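Local structure of inulin fructotransferase (Bacillus sp. snu-7, 2INV) at residues A[208-213]-A[230-235]; A[255-260]-A[278-283]; A[292-297]-A[330-335]; A[362-367]-A[387-392]. The protein cleaves inulin by intramolecular fructosyl transfer, releasing a cyclic di-fructose dianhydride from the end of the fructan chain. All blocks are in the same frame, centred on the assembly; numbering follows the deposited sequence.

Interaction 1 of 4, residues A[208-213]-A[230-235]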
loop_
_atom_site.group_PDB
_atom_site.type_symbol
_atom_site.label_atom_id
_atom_site.label_comp_id
_atom_site.label_asym_id
_atom_site.label_seq_id
_atom_site.Cartn_x
_atom_site.Cartn_y
_atom_site.Cartn_z
ATOM N N CYS A 208 1.614 -2.749 -19.850
ATOM C CA CYS A 208 0.790 -2.826 -18.650
ATOM C C CYS A 208 0.091 -1.505 -18.284
ATOM O O CYS A 208 -1.136 -1.415 -18.375
ATOM C CB CYS A 208 1.641 -3.350 -17.484
ATOM S SG CYS A 208 2.247 -5.032 -17.772
ATOM N N VAL A 209 0.848 -0.500 -17.848
ATOM C CA VAL A 209 0.237 0.777 -17.495
ATOM C C VAL A 209 0.897 1.943 -18.227
ATOM O O VAL A 209 2.095 2.189 -18.095
ATOM C CB VAL A 209 0.286 1.040 -15.978
ATOM C CG1 VAL A 209 -0.306 2.413 -15.675
ATOM C CG2 VAL A 209 -0.489 -0.033 -15.239
ATOM N N GLU A 210 0.084 2.668 -18.988
ATOM C CA GLU A 210 0.553 3.806 -19.776
ATOM C C GLU A 210 -0.118 5.130 -19.398
ATOM O O GLU A 210 -1.275 5.380 -19.757
ATOM C CB GLU A 210 0.327 3.529 -21.267
ATOM C CG GLU A 210 1.163 2.381 -21.812
ATOM C CD GLU A 210 0.771 2.002 -23.229
ATOM O OE1 GLU A 210 0.008 1.022 -23.387
ATOM O OE2 GLU A 210 1.208 2.689 -24.185
ATOM N N LEU A 211 0.618 5.973 -18.679
ATOM C CA LEU A 211 0.117 7.279 -18.260
ATOM C C LEU A 211 0.686 8.312 -19.222
ATOM O O LEU A 211 1.758 8.886 -19.001
ATOM C CB LEU A 211 0.564 7.568 -16.837
ATOM C CG LEU A 211 0.321 6.362 -15.934
ATOM C CD1 LEU A 211 0.872 6.627 -14.544
ATOM C CD2 LEU A 211 -1.164 6.048 -15.887
ATOM N N THR A 212 -0.052 8.528 -20.302
ATOM C CA THR A 212 0.345 9.434 -21.366
ATOM C C THR A 212 -0.169 10.862 -21.237
ATOM O O THR A 212 -0.909 11.188 -20.314
ATOM C CB THR A 212 -0.113 8.855 -22.708
ATOM O OG1 THR A 212 -1.538 8.688 -22.686
ATOM C CG2 THR A 212 0.534 7.494 -22.933
ATOM N N GLY A 213 0.242 11.703 -22.181
ATOM C CA GLY A 213 -0.174 13.091 -22.193
ATOM C C GLY A 213 0.518 13.905 -21.112
ATOM O O GLY A 213 1.488 14.634 -21.373
ATOM N N ASP A 230 8.505 -5.599 -26.418
ATOM C CA ASP A 230 8.236 -4.416 -27.228
ATOM C C ASP A 230 7.317 -3.443 -26.513
ATOM O O ASP A 230 6.870 -2.453 -27.098
ATOM C CB ASP A 230 7.573 -4.825 -28.540
ATOM C CG ASP A 230 8.463 -5.697 -29.394
ATOM O OD1 ASP A 230 9.658 -5.359 -29.563
ATOM O OD2 ASP A 230 7.971 -6.728 -29.903
ATOM N N GLY A 231 7.018 -3.730 -25.253
ATOM C CA GLY A 231 6.128 -2.859 -24.516
ATOM C C GLY A 231 6.737 -2.318 -23.245
ATOM O O GLY A 231 7.857 -2.675 -22.862
ATOM N N VAL A 232 5.977 -1.464 -22.577
ATOM C CA VAL A 232 6.418 -0.872 -21.338
ATOM C C VAL A 232 5.637 -1.504 -20.204
ATOM O O VAL A 232 4.522 -2.005 -20.408
ATOM C CB VAL A 232 6.169 0.635 -21.346
ATOM C CG1 VAL A 232 7.005 1.287 -22.443
ATOM C CG2 VAL A 232 4.692 0.924 -21.575
ATOM N N THR A 233 6.221 -1.483 -19.013
ATOM C CA THR A 233 5.543 -2.039 -17.872
ATOM C C THR A 233 4.802 -0.827 -17.316
ATOM O O THR A 233 3.579 -0.733 -17.435
ATOM C CB THR A 233 6.559 -2.621 -16.893
ATOM O OG1 THR A 233 7.395 -3.554 -17.590
ATOM C CG2 THR A 233 5.860 -3.352 -15.756
ATOM N N LEU A 234 5.536 0.121 -16.739
ATOM C CA LEU A 234 4.912 1.340 -16.238
ATOM C C LEU A 234 5.537 2.491 -17.014
ATOM O O LEU A 234 6.760 2.658 -17.031
ATOM C CB LEU A 234 5.165 1.538 -14.748
ATOM C CG LEU A 234 4.665 2.886 -14.211
ATOM C CD1 LEU A 234 3.157 3.002 -14.376
ATOM C CD2 LEU A 234 5.055 3.017 -12.750
ATOM N N LEU A 235 4.692 3.266 -17.680
ATOM C CA LEU A 235 5.144 4.393 -18.477
ATOM C C LEU A 235 4.453 5.672 -18.019
ATOM O O LEU A 235 3.242 5.680 -17.781
ATOM C CB LEU A 235 4.835 4.113 -19.948
ATOM C CG LEU A 235 4.863 5.259 -20.960
ATOM C CD1 LEU A 235 6.243 5.891 -21.032
ATOM C CD2 LEU A 235 4.455 4.711 -22.317
#
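Val209 uses both its backbone polar atoms on segment 230-235. Its N donates to Thr233 O at 2.8 Å, in a nearly straight bond of 173°. Its O accepts from Leu235 N, also at 2.8 Å. Further along, Leu211 N reaches Leu235 O at 2.8 Å. At the other end Cys208 N meets Val232 O at 3.1 Å, and Cys208 CB rests 3.3 Å from Thr233 O. This is the parallel pairing of neighbouring coils in a right-handed beta-helix, and it spans the corner of segment 230-235 at Thr233 and Leu234. The N-H and C=O of Glu210 turn the other way, to Leu187 and Val189 of the preceding coil.

On the inner side Val209 and Leu234 lie side by side and point the same way, Val209 CG1 at 3.7 Å from Leu234 CD1. Leu234 CG stands opposite its own backbone N (chi1 173°), which brings CD1 close to the valine. On the outer side the Glu210 and Val232 side chains cross at about a right angle, Glu210 CG 3.8 Å from Val232 CG2. The carboxylate of Glu210 bonds through OE1 to His185 ND1, and Thr233 OG1 to Ser255 O of the next coil. The backbone polar groups described are paired between coils, while the side chains that meet across the contact do so through carbon, so hydrogen bonding fixes the register and carbon packing fills the interior.

Interaction 2 of 4, residues A[255-260]-A[278-283]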
loop_
_atom_site.group_PDB
_atom_site.type_symbol
_atom_site.label_atom_id
_atom_site.label_comp_id
_atom_site.label_asym_id
_atom_site.label_seq_id
_atom_site.Cartn_x
_atom_site.Cartn_y
_atom_site.Cartn_z
ATOM N N SER A 255 11.258 -2.157 -20.667
ATOM C CA SER A 255 11.631 -1.407 -19.475
ATOM C C SER A 255 10.608 -1.780 -18.410
ATOM O O SER A 255 9.563 -2.349 -18.726
ATOM C CB SER A 255 11.585 0.104 -19.755
ATOM O OG SER A 255 10.270 0.510 -20.105
ATOM N N LEU A 256 10.908 -1.477 -17.152
ATOM C CA LEU A 256 9.978 -1.788 -16.073
ATOM C C LEU A 256 9.345 -0.491 -15.602
ATOM O O LEU A 256 8.163 -0.450 -15.267
ATOM C CB LEU A 256 10.697 -2.487 -14.915
ATOM C CG LEU A 256 11.258 -3.881 -15.215
ATOM C CD1 LEU A 256 11.869 -4.452 -13.946
ATOM C CD2 LEU A 256 10.161 -4.804 -15.736
ATOM N N ILE A 257 10.140 0.570 -15.577
ATOM C CA ILE A 257 9.652 1.880 -15.190
ATOM C C ILE A 257 10.267 2.865 -16.153
ATOM O O ILE A 257 11.489 2.982 -16.254
ATOM C CB ILE A 257 10.023 2.237 -13.750
ATOM C CG1 ILE A 257 9.256 1.326 -12.792
ATOM C CG2 ILE A 257 9.687 3.704 -13.473
ATOM C CD1 ILE A 257 9.631 1.494 -11.345
ATOM N N GLU A 258 9.403 3.575 -16.864
ATOM C CA GLU A 258 9.872 4.496 -17.874
ATOM C C GLU A 258 9.154 5.832 -17.842
ATOM O O GLU A 258 7.967 5.934 -18.172
ATOM C CB GLU A 258 9.706 3.832 -19.241
ATOM C CG GLU A 258 10.438 4.496 -20.359
ATOM C CD GLU A 258 10.207 3.765 -21.658
ATOM O OE1 GLU A 258 10.314 2.516 -21.652
ATOM O OE2 GLU A 258 9.925 4.422 -22.690
ATOM N N PHE A 259 9.899 6.860 -17.453
ATOM C CA PHE A 259 9.383 8.218 -17.365
ATOM C C PHE A 259 9.947 9.070 -18.496
ATOM O O PHE A 259 11.144 9.031 -18.751
ATOM C CB PHE A 259 9.858 8.907 -16.078
ATOM C CG PHE A 259 9.274 8.366 -14.804
ATOM C CD1 PHE A 259 8.240 7.440 -14.810
ATOM C CD2 PHE A 259 9.739 8.846 -13.574
ATOM C CE1 PHE A 259 7.673 7.001 -13.605
ATOM C CE2 PHE A 259 9.181 8.417 -12.385
ATOM C CZ PHE A 259 8.146 7.493 -12.398
ATOM N N THR A 260 9.110 9.814 -19.201
ATOM C CA THR A 260 9.675 10.725 -20.173
ATOM C C THR A 260 9.227 12.110 -19.759
ATOM O O THR A 260 8.035 12.402 -19.683
ATOM C CB THR A 260 9.287 10.455 -21.654
ATOM O OG1 THR A 260 9.723 11.570 -22.452
ATOM C CG2 THR A 260 7.799 10.262 -21.816
ATOM N N GLY A 278 18.254 -1.194 -19.322
ATOM C CA GLY A 278 17.264 -0.145 -19.135
ATOM C C GLY A 278 15.935 -0.530 -18.496
ATOM O O GLY A 278 14.869 -0.259 -19.052
HETATM N N MSE A 279 15.989 -1.134 -17.312
HETATM C CA MSE A 279 14.782 -1.541 -16.590
HETATM C C MSE A 279 14.090 -0.309 -16.007
HETATM O O MSE A 279 12.859 -0.246 -15.926
HETATM C CB MSE A 279 15.149 -2.521 -15.459
HETATM C CG MSE A 279 15.372 -3.943 -15.924
HETATM SE SE MSE A 279 16.557 -4.978 -14.810
HETATM C CE MSE A 279 18.254 -4.183 -15.284
ATOM N N LEU A 280 14.901 0.672 -15.619
ATOM C CA LEU A 280 14.418 1.912 -15.023
ATOM C C LEU A 280 14.950 3.045 -15.900
ATOM O O LEU A 280 16.154 3.309 -15.915
ATOM C CB LEU A 280 14.979 2.054 -13.601
ATOM C CG LEU A 280 13.883 2.961 -12.738
ATOM C CD1 LEU A 280 14.109 2.606 -11.285
ATOM C CD2 LEU A 280 14.121 4.374 -13.134
ATOM N N ARG A 281 14.063 3.727 -16.619
ATOM C CA ARG A 281 14.495 4.801 -17.511
ATOM C C ARG A 281 13.940 6.199 -17.245
ATOM O O ARG A 281 12.735 6.396 -17.100
ATOM C CB ARG A 281 14.187 4.428 -18.959
ATOM C CG ARG A 281 14.791 3.109 -19.410
ATOM C CD ARG A 281 14.560 2.902 -20.899
ATOM N NE ARG A 281 14.514 1.488 -21.259
ATOM C CZ ARG A 281 14.334 1.040 -22.498
ATOM N NH1 ARG A 281 14.186 1.900 -23.497
ATOM N NH2 ARG A 281 14.303 -0.264 -22.741
ATOM N N LEU A 282 14.846 7.168 -17.189
ATOM C CA LEU A 282 14.492 8.571 -16.997
ATOM C C LEU A 282 14.999 9.264 -18.252
ATOM O O LEU A 282 16.176 9.593 -18.396
ATOM C CB LEU A 282 15.140 9.151 -15.737
ATOM C CG LEU A 282 14.101 9.487 -14.659
ATOM C CD1 LEU A 282 13.321 8.244 -14.274
ATOM C CD2 LEU A 282 14.790 10.085 -13.441
ATOM N N LEU A 283 14.068 9.453 -19.176
ATOM C CA LEU A 283 14.331 10.027 -20.489
ATOM C C LEU A 283 13.788 11.416 -20.761
ATOM O O LEU A 283 12.916 11.922 -20.061
ATOM C CB LEU A 283 13.754 9.094 -21.551
ATOM C CG LEU A 283 14.003 7.608 -21.297
ATOM C CD1 LEU A 283 13.163 6.756 -22.231
ATOM C CD2 LEU A 283 15.480 7.338 -21.478
#
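Strands 258-260 and 280-283 run parallel, their axes 4.9 Å apart at closest and 3° from parallel, and pair from Ile257 with Leu280 to Thr260 with Leu283. At the corner before them Met279 O takes two N-H groups, Leu256 N at 2.6 Å and Ile257 N at 2.9 Å. Arg281 then bonds to the other strand through both N and O, with Ile257 O and Phe259 N.

Arg281 and Glu258 stand side by side on the outer side of the strands. Their flat ends are nearly parallel, 6° apart, with Glu258 OE1 4.1 Å above one face of the guanidinium, offset toward the rim. No N-H points at that oxygen, so the attraction is one of charge alone. Two acceptors of the same chain hold the guanidinium: NE donates to Gly278 O in its plane at 2.8 Å, on a lone pair, and NH2 to Arg254 O. Ser255 OG donates to the anti lone pair of Glu258 OE1 at 2.5 Å, and OE2 makes a salt bridge with Arg254. Ser255 CB also lies against Arg281 NE.

The strands belong to successive coils of the right-handed parallel beta-helix, so like positions lie beside each other from coil to coil. Inside, Phe259 CD2 meets Leu282 CD1 at 3.7 Å, the two side chains pointing the same way. Ile257 CB packs on Leu280 CG. At the corner Leu256 lies alongside residue 279, a selenomethionine, whose CG is 4.1 Å from Leu256 CD1. Turned opposite its backbone N (chi1 -166°), Glu258 CG touches Leu283 CD1, their side chains meeting at a slant.

Interaction 3 of 4, residues A[292-297]-A[330-335]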
loop_
_atom_site.group_PDB
_atom_site.type_symbol
_atom_site.label_atom_id
_atom_site.label_comp_id
_atom_site.label_asym_id
_atom_site.label_seq_id
_atom_site.Cartn_x
_atom_site.Cartn_y
_atom_site.Cartn_z
ATOM N N THR A 292 14.682 5.637 -4.872
ATOM C CA THR A 292 15.361 5.122 -3.702
ATOM C C THR A 292 14.694 3.910 -3.073
ATOM O O THR A 292 13.509 3.658 -3.295
ATOM C CB THR A 292 15.459 6.251 -2.661
ATOM O OG1 THR A 292 16.367 5.888 -1.619
ATOM C CG2 THR A 292 14.084 6.537 -2.061
ATOM N N ALA A 293 15.468 3.172 -2.281
ATOM C CA ALA A 293 14.966 1.991 -1.585
ATOM C C ALA A 293 14.321 0.951 -2.504
ATOM O O ALA A 293 13.323 0.325 -2.136
ATOM C CB ALA A 293 13.970 2.416 -0.516
ATOM N N ASN A 294 14.899 0.751 -3.685
ATOM C CA ASN A 294 14.368 -0.222 -4.638
ATOM C C ASN A 294 15.351 -1.367 -4.834
ATOM O O ASN A 294 16.567 -1.176 -4.755
ATOM C CB ASN A 294 14.140 0.425 -6.009
ATOM C CG ASN A 294 13.126 1.546 -5.970
ATOM O OD1 ASN A 294 11.925 1.317 -5.805
ATOM N ND2 ASN A 294 13.609 2.775 -6.109
ATOM N N HIS A 295 14.828 -2.561 -5.088
ATOM C CA HIS A 295 15.697 -3.697 -5.355
ATOM C C HIS A 295 15.677 -3.878 -6.857
ATOM O O HIS A 295 14.636 -4.159 -7.452
ATOM C CB HIS A 295 15.212 -4.978 -4.688
ATOM C CG HIS A 295 16.239 -6.066 -4.676
ATOM N ND1 HIS A 295 16.605 -6.761 -5.809
ATOM C CD2 HIS A 295 16.922 -6.630 -3.653
ATOM C CE1 HIS A 295 17.462 -7.713 -5.482
ATOM N NE2 HIS A 295 17.669 -7.654 -4.179
ATOM N N ILE A 296 16.841 -3.709 -7.466
ATOM C CA ILE A 296 16.970 -3.798 -8.910
ATOM C C ILE A 296 17.819 -4.990 -9.325
ATOM O O ILE A 296 19.037 -4.992 -9.171
ATOM C CB ILE A 296 17.566 -2.482 -9.427
ATOM C CG1 ILE A 296 16.780 -1.323 -8.804
ATOM C CG2 ILE A 296 17.511 -2.421 -10.943
ATOM C CD1 ILE A 296 17.435 0.022 -8.920
ATOM N N ARG A 297 17.150 -6.012 -9.847
ATOM C CA ARG A 297 17.806 -7.235 -10.270
ATOM C C ARG A 297 17.733 -7.471 -11.766
ATOM O O ARG A 297 16.657 -7.620 -12.349
ATOM C CB ARG A 297 17.218 -8.432 -9.510
ATOM C CG ARG A 297 17.112 -9.724 -10.317
ATOM C CD ARG A 297 18.465 -10.230 -10.741
ATOM N NE ARG A 297 18.661 -11.630 -10.381
ATOM C CZ ARG A 297 19.845 -12.164 -10.095
ATOM N NH1 ARG A 297 20.943 -11.411 -10.128
ATOM N NH2 ARG A 297 19.934 -13.448 -9.764
ATOM N N SER A 330 19.395 6.674 -4.867
ATOM C CA SER A 330 20.101 6.206 -3.686
ATOM C C SER A 330 19.437 5.046 -2.966
ATOM O O SER A 330 18.307 4.662 -3.270
ATOM C CB SER A 330 20.252 7.371 -2.706
ATOM O OG SER A 330 18.973 7.897 -2.377
ATOM N N ASP A 331 20.165 4.505 -1.995
ATOM C CA ASP A 331 19.688 3.405 -1.181
ATOM C C ASP A 331 19.006 2.304 -1.994
ATOM O O ASP A 331 17.945 1.811 -1.616
ATOM C CB ASP A 331 18.733 3.950 -0.122
ATOM C CG ASP A 331 18.403 2.935 0.936
ATOM O OD1 ASP A 331 19.324 2.215 1.370
ATOM O OD2 ASP A 331 17.229 2.869 1.352
ATOM N N ASN A 332 19.629 1.930 -3.111
ATOM C CA ASN A 332 19.109 0.879 -3.995
ATOM C C ASN A 332 20.064 -0.317 -3.975
ATOM O O ASN A 332 21.268 -0.141 -3.774
ATOM C CB ASN A 332 19.005 1.391 -5.438
ATOM C CG ASN A 332 18.000 2.518 -5.596
ATOM O OD1 ASN A 332 16.816 2.360 -5.290
ATOM N ND2 ASN A 332 18.468 3.665 -6.086
ATOM N N LEU A 333 19.535 -1.526 -4.175
ATOM C CA LEU A 333 20.383 -2.717 -4.204
ATOM C C LEU A 333 20.340 -3.330 -5.604
ATOM O O LEU A 333 19.285 -3.763 -6.062
ATOM C CB LEU A 333 19.919 -3.748 -3.160
ATOM C CG LEU A 333 20.921 -4.862 -2.789
ATOM C CD1 LEU A 333 20.367 -5.696 -1.643
ATOM C CD2 LEU A 333 21.222 -5.745 -3.990
ATOM N N PHE A 334 21.491 -3.348 -6.274
ATOM C CA PHE A 334 21.588 -3.904 -7.619
ATOM C C PHE A 334 22.183 -5.312 -7.622
ATOM O O PHE A 334 23.329 -5.511 -7.223
ATOM C CB PHE A 334 22.460 -3.018 -8.519
ATOM C CG PHE A 334 21.898 -1.645 -8.772
ATOM C CD1 PHE A 334 21.945 -0.666 -7.784
ATOM C CD2 PHE A 334 21.343 -1.325 -10.005
ATOM C CE1 PHE A 334 21.455 0.612 -8.018
ATOM C CE2 PHE A 334 20.844 -0.045 -10.252
ATOM C CZ PHE A 334 20.902 0.921 -9.261
ATOM N N ALA A 335 21.405 -6.282 -8.094
ATOM C CA ALA A 335 21.853 -7.672 -8.178
ATOM C C ALA A 335 21.885 -8.023 -9.660
ATOM O O ALA A 335 20.849 -8.240 -10.286
ATOM C CB ALA A 335 20.886 -8.584 -7.440
#
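Asn332 OD1 is gripped twice by Asn294. The backbone N of Asn294 donates to it at 3.0 Å, in the carbonyl plane, and Asn294 ND2 adds a weak bond at 3.3 Å. The two amides lie side by side, their planes 15° apart. Asn294 ND2 also donates to Val267 O, and its OD1 accepts from Asn270 N. Asn332 ND2 bonds to Ile291 O and to Asn366 OD1. Rows of asparagines at the turns are known in right-handed parallel beta-helices; here they line buried corners of successive coils. Ala293 and Asp331, just before the asparagines, have positive phi, which turns the chain there.

Beyond the corner the strands pair in parallel, with Ile296 N on Leu333 O at 2.8 Å. Inside, Ile296 CD1 makes a CH-pi contact over the face of the Phe334 ring, 4.0 Å from its centroid and 29° off the normal. On the outer side the His295 ring lies alongside Leu333, with Leu333 O 4.0 Å above one face, offset toward the rim. Arg297 bends at chi2 and chi3, which brings NH1 back to Ala335 O at 3.2 Å. The oxygen lies in the guanidinium plane, yet NH1 stands above the carbonyl plane, off its lone pairs.

The outer side is also a trimer interface. Asp331 bonds through its carboxylate to Thr292 and Ser330 of the second subunit, and His295 NE2 to Glu288 O there.

Interaction 4 of 4, residues A[362-367]-A[387-392]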
loop_
_atom_site.group_PDB
_atom_site.type_symbol
_atom_site.label_atom_id
_atom_site.label_comp_id
_atom_site.label_asym_id
_atom_site.label_seq_id
_atom_site.Cartn_x
_atom_site.Cartn_y
_atom_site.Cartn_z
ATOM N N VAL A 362 22.611 13.122 -8.250
ATOM C CA VAL A 362 23.279 12.589 -7.074
ATOM C C VAL A 362 23.045 11.090 -6.944
ATOM O O VAL A 362 21.902 10.624 -6.953
ATOM C CB VAL A 362 22.766 13.304 -5.814
ATOM C CG1 VAL A 362 23.415 12.725 -4.571
ATOM C CG2 VAL A 362 23.058 14.797 -5.920
ATOM N N VAL A 363 24.138 10.343 -6.835
ATOM C CA VAL A 363 24.070 8.898 -6.708
ATOM C C VAL A 363 24.799 8.471 -5.438
ATOM O O VAL A 363 26.028 8.482 -5.383
ATOM C CB VAL A 363 24.698 8.235 -7.946
ATOM C CG1 VAL A 363 24.700 6.731 -7.793
ATOM C CG2 VAL A 363 23.925 8.646 -9.197
ATOM N N ALA A 364 24.026 8.100 -4.420
ATOM C CA ALA A 364 24.591 7.691 -3.142
ATOM C C ALA A 364 24.024 6.398 -2.563
ATOM O O ALA A 364 22.861 6.057 -2.776
ATOM C CB ALA A 364 24.431 8.820 -2.133
ATOM N N LEU A 365 24.874 5.700 -1.813
ATOM C CA LEU A 365 24.538 4.438 -1.158
ATOM C C LEU A 365 23.751 3.462 -2.027
ATOM O O LEU A 365 22.561 3.220 -1.802
ATOM C CB LEU A 365 23.776 4.699 0.143
ATOM C CG LEU A 365 23.633 3.474 1.049
ATOM C CD1 LEU A 365 25.010 2.901 1.352
ATOM C CD2 LEU A 365 22.923 3.863 2.333
ATOM N N ASN A 366 24.437 2.905 -3.018
ATOM C CA ASN A 366 23.863 1.930 -3.937
ATOM C C ASN A 366 24.792 0.723 -3.929
ATOM O O ASN A 366 25.948 0.811 -4.362
ATOM C CB ASN A 366 23.777 2.521 -5.348
ATOM C CG ASN A 366 22.711 3.587 -5.466
ATOM O OD1 ASN A 366 21.511 3.287 -5.494
ATOM N ND2 ASN A 366 23.136 4.846 -5.521
ATOM N N HIS A 367 24.282 -0.400 -3.434
ATOM C CA HIS A 367 25.065 -1.620 -3.354
ATOM C C HIS A 367 24.927 -2.466 -4.615
ATOM O O HIS A 367 23.820 -2.858 -4.993
ATOM C CB HIS A 367 24.644 -2.442 -2.135
ATOM C CG HIS A 367 25.488 -3.658 -1.908
ATOM N ND1 HIS A 367 24.955 -4.886 -1.582
ATOM C CD2 HIS A 367 26.834 -3.830 -1.939
ATOM C CE1 HIS A 367 25.931 -5.761 -1.423
ATOM N NE2 HIS A 367 27.080 -5.147 -1.634
ATOM N N LYS A 387 27.243 13.914 -8.424
ATOM C CA LYS A 387 27.822 13.498 -7.143
ATOM C C LYS A 387 27.667 11.992 -6.966
ATOM O O LYS A 387 26.558 11.459 -7.093
ATOM C CB LYS A 387 27.110 14.173 -5.965
ATOM C CG LYS A 387 27.041 15.683 -6.022
ATOM C CD LYS A 387 28.271 16.328 -5.429
ATOM C CE LYS A 387 28.036 17.819 -5.242
ATOM N NZ LYS A 387 29.286 18.531 -4.877
ATOM N N VAL A 388 28.760 11.302 -6.659
ATOM C CA VAL A 388 28.681 9.863 -6.451
ATOM C C VAL A 388 29.307 9.508 -5.110
ATOM O O VAL A 388 30.520 9.672 -4.907
ATOM C CB VAL A 388 29.378 9.089 -7.585
ATOM C CG1 VAL A 388 29.149 7.596 -7.419
ATOM C CG2 VAL A 388 28.839 9.555 -8.929
ATOM N N LEU A 389 28.456 9.036 -4.200
ATOM C CA LEU A 389 28.878 8.670 -2.854
ATOM C C LEU A 389 28.543 7.229 -2.521
ATOM O O LEU A 389 27.440 6.747 -2.823
ATOM C CB LEU A 389 28.162 9.514 -1.804
ATOM C CG LEU A 389 27.898 11.002 -1.978
ATOM C CD1 LEU A 389 27.078 11.494 -0.792
ATOM C CD2 LEU A 389 29.201 11.743 -2.065
ATOM N N ASP A 390 29.481 6.552 -1.872
ATOM C CA ASP A 390 29.259 5.186 -1.430
ATOM C C ASP A 390 28.478 4.314 -2.406
ATOM O O ASP A 390 27.496 3.672 -2.033
ATOM C CB ASP A 390 28.557 5.240 -0.077
ATOM C CG ASP A 390 29.235 6.210 0.872
ATOM O OD1 ASP A 390 30.485 6.267 0.855
ATOM O OD2 ASP A 390 28.538 6.911 1.637
ATOM N N SER A 391 28.928 4.285 -3.656
ATOM C CA SER A 391 28.275 3.477 -4.678
ATOM C C SER A 391 29.317 2.675 -5.451
ATOM O O SER A 391 29.081 2.256 -6.590
ATOM C CB SER A 391 27.469 4.364 -5.631
ATOM O OG SER A 391 26.394 4.982 -4.949
ATOM N N GLY A 392 30.474 2.465 -4.825
ATOM C CA GLY A 392 31.532 1.701 -5.465
ATOM C C GLY A 392 32.921 2.276 -5.252
ATOM O O GLY A 392 33.076 3.444 -4.869
#
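Strands 362-364 and 387-389 lie parallel, their axes 4.6 Å apart at closest and at 4° to each other. Val363 N donates to Lys387 O at 2.7 Å, and Val363 O accepts from Leu389 N at 2.8 Å. Past these strands both segments turn, Leu365 and Asp390 each with positive phi. There Leu389 O takes two donors from opposite faces of its plane: Leu365 N at 2.9 Å and, within its own segment, Ser391 OG at 3.0 Å. The hydroxyl of Ser391 lies opposite its own carbonyl carbon and beside its backbone N (chi1 -65°), a position from which it meets both segments. Asn366 ND2 gives it a weak bond at 3.3 Å. That ND2 also bonds to Ile329 O, and Asn366 OD1 accepts from Asn332 ND2. Asn366 N makes another weak bond, to Asp390 O.

These are late coils of the beta-helix, within the family's repeat region. Ser391 takes the place beside Asn366 that Asn332 and Asn294 take in earlier coils. Ala364 CB packs on Leu389 CB at 3.8 Å, on the side where the subunits meet. Val362 CG2 touches Lys387 CG at 4.1 Å, and the lysine then bends at chi2 (-87°). On the inner side Val363 and Val388 both touch Val377, and Val363 CG1 lies against the Ser391 hydroxyl.

Asp390 OD2 makes salt bridges with Arg407 of its own chain and Arg407 of the second subunit. Lys387 NZ bonds to Pro410 O of the third subunit.

Overall arrangement
All four contacts are buried pairings of parallel strands between coils, spread in series along one beta-helix. Interactions 1 and 2 share a side of it, 10 Å apart between centres: Leu234 O accepts from Glu258 N, so strands 232-240 and 258-260 are neighbours. Interactions 3 and 4 join likewise through strands 328-337 and 362-370, where Phe334 N meets His367 O. Interaction 2 touches interaction 3 lightly, through the selenium of residue 279 and Arg297 O. The chemistry changes along the way. Interaction 1 is mostly backbone bonds and aliphatic packing, and interaction 2 adds a carboxylate lying over a guanidinium. Interactions 3 and 4 carry amide and hydroxyl bonds at the corners, and other subunits cover them.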